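Local coordinates for phage-like element PBSX protein XepA (Bacillus subtilis, PDB 6IA5) that is of unknown function and does not seem to take part in host cell lysis, though it belongs to a prophage lytic cassette and assembles as a pentamer, at residues E[53-58]-E[118-123]. Numbering follows the deposited sequence.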
# COMPACT_ATOMS: atom_id res chain seq x y z
N ALA E 53 5.15 44.50 13.44
CA ALA E 53 5.21 43.43 12.44
C ALA E 53 6.41 43.63 11.52
O ALA E 53 6.79 44.76 11.22
CB ALA E 53 3.94 43.39 11.64
N TYR E 54 7.01 42.51 11.11
CA TYR E 54 7.89 42.47 9.95
C TYR E 54 7.10 41.91 8.77
O TYR E 54 6.43 40.89 8.91
CB TYR E 54 9.13 41.62 10.24
CG TYR E 54 9.85 41.23 8.98
CD1 TYR E 54 10.71 42.12 8.34
CD2 TYR E 54 9.61 40.01 8.38
CE1 TYR E 54 11.34 41.79 7.15
CE2 TYR E 54 10.24 39.65 7.19
CZ TYR E 54 11.11 40.54 6.58
OH TYR E 54 11.68 40.20 5.40
N SER E 55 7.16 42.58 7.61
CA SER E 55 6.51 42.12 6.39
C SER E 55 7.54 42.03 5.28
O SER E 55 8.10 43.04 4.88
CB SER E 55 5.42 43.05 5.96
OG SER E 55 4.23 42.72 6.63
N GLN E 56 7.78 40.82 4.79
CA GLN E 56 8.68 40.63 3.66
C GLN E 56 8.01 41.23 2.43
O GLN E 56 6.78 41.10 2.30
CB GLN E 56 8.89 39.12 3.45
CG GLN E 56 9.88 38.80 2.35
CD GLN E 56 10.03 37.31 2.12
OE1 GLN E 56 9.12 36.51 2.38
NE2 GLN E 56 11.21 36.94 1.62
N LEU E 57 8.79 41.84 1.52
CA LEU E 57 8.20 42.24 0.25
C LEU E 57 7.78 41.00 -0.50
O LEU E 57 8.46 39.98 -0.41
CB LEU E 57 9.19 43.06 -0.58
CG LEU E 57 9.53 44.45 -0.02
CD1 LEU E 57 10.44 45.21 -0.98
CD2 LEU E 57 8.27 45.27 0.26
N GLY E 58 6.67 41.11 -1.25
CA GLY E 58 6.17 40.00 -2.05
C GLY E 58 7.27 39.43 -2.94
O GLY E 58 8.02 40.17 -3.57
N TYR E 118 2.71 35.28 -5.84
CA TYR E 118 3.63 35.91 -4.90
C TYR E 118 3.46 35.28 -3.52
O TYR E 118 2.34 34.95 -3.14
CB TYR E 118 3.34 37.41 -4.78
CG TYR E 118 3.43 38.16 -6.08
CD1 TYR E 118 4.65 38.66 -6.53
CD2 TYR E 118 2.32 38.33 -6.89
CE1 TYR E 118 4.75 39.33 -7.74
CE2 TYR E 118 2.40 39.00 -8.10
CZ TYR E 118 3.63 39.51 -8.51
OH TYR E 118 3.73 40.16 -9.70
N TYR E 119 4.58 35.16 -2.80
CA TYR E 119 4.56 34.67 -1.42
C TYR E 119 5.29 35.69 -0.54
O TYR E 119 6.10 36.47 -1.05
CB TYR E 119 5.18 33.26 -1.31
CG TYR E 119 6.61 33.15 -1.78
CD1 TYR E 119 6.91 32.95 -3.12
CD2 TYR E 119 7.67 33.24 -0.88
CE1 TYR E 119 8.22 32.87 -3.57
CE2 TYR E 119 8.99 33.13 -1.31
CZ TYR E 119 9.26 32.95 -2.66
OH TYR E 119 10.56 32.88 -3.08
N ARG E 120 5.02 35.64 0.77
CA ARG E 120 5.80 36.42 1.72
C ARG E 120 5.63 35.81 3.11
O ARG E 120 4.67 35.08 3.37
CB ARG E 120 5.30 37.88 1.77
CG ARG E 120 4.01 38.05 2.56
CD ARG E 120 3.59 39.51 2.63
NE ARG E 120 2.35 39.64 3.38
CZ ARG E 120 1.66 40.78 3.51
NH1 ARG E 120 2.12 41.89 2.96
NH2 ARG E 120 0.50 40.80 4.15
N PHE E 121 6.60 36.13 3.98
CA PHE E 121 6.46 35.93 5.40
C PHE E 121 6.06 37.27 6.02
O PHE E 121 6.55 38.32 5.61
CB PHE E 121 7.79 35.48 6.02
CG PHE E 121 8.17 34.04 5.75
CD1 PHE E 121 7.41 33.24 4.90
CD2 PHE E 121 9.30 33.50 6.33
CE1 PHE E 121 7.78 31.92 4.64
CE2 PHE E 121 9.68 32.19 6.06
CZ PHE E 121 8.92 31.40 5.22
N ARG E 122 5.16 37.19 7.01
CA ARG E 122 4.81 38.33 7.84
C ARG E 122 4.85 37.84 9.28
O ARG E 122 4.18 36.87 9.63
CB ARG E 122 3.44 38.89 7.42
CG ARG E 122 2.97 40.10 8.23
CD ARG E 122 1.68 40.72 7.69
NE ARG E 122 0.56 39.78 7.69
CZ ARG E 122 -0.21 39.49 8.74
NH1 ARG E 122 -0.07 40.14 9.89
NH2 ARG E 122 -1.12 38.53 8.66
N TYR E 123 5.67 38.49 10.11
CA TYR E 123 5.83 38.10 11.49
C TYR E 123 5.30 39.23 12.39
O TYR E 123 5.77 40.36 12.27
CB TYR E 123 7.31 37.86 11.80
CG TYR E 123 7.52 37.30 13.19
CD1 TYR E 123 7.53 38.13 14.30
CD2 TYR E 123 7.67 35.94 13.38
CE1 TYR E 123 7.70 37.62 15.58
CE2 TYR E 123 7.83 35.40 14.65
CZ TYR E 123 7.85 36.25 15.75
OH TYR E 123 7.99 35.74 17.02
O HOH W 1 4.65 42.72 1.50
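Tyr54 and Tyr123 form a hydrogen-bonded antiparallel pair, with Tyr54 N to Tyr123 O at 2.7 Å and Tyr123 N to Tyr54 O at 2.8 Å. One residue further, Ser55 and Arg122 face each other as a non-hydrogen-bonded pair, and Gln56 N then donates to Phe121 O (2.9 Å) almost in line with the carbonyl. The return bond is accepted by a side chain instead of a backbone carbonyl: Phe121 N donates to Gln56 OE1 at 3.0 Å, in the carbonyl plane and on a lone pair. Gln56 CG stands anti to the backbone N (chi1 -176°), and the extended chain carries the amide across to residue 121 where strand 53-60 is interrupted. Gln137 NE2 also donates to this buried OE1, giving it two donors.

The N-to-C directions of strands 53-55 and 118-123 are 172° apart, and 53-60 is the outermost strand of an antiparallel four-stranded sheet in which 118-125 lies next to it. This sheet packs against a second one in a beta-sandwich; Tyr54, Gln56 and Phe121 all touch Leu43 of the latter.

On the face that carries Ser55 and Arg122, Ser55 OG lies 3.3 Å from Arg122 CG and also sits over one face of the Arg120 guanidinium. A water bridges Gln56 O (2.8 Å) to Arg120 NH1 (3.0 Å), meeting the guanidinium in plane at its edge. Both arginines form salt bridges with Glu85 on strand 80-87.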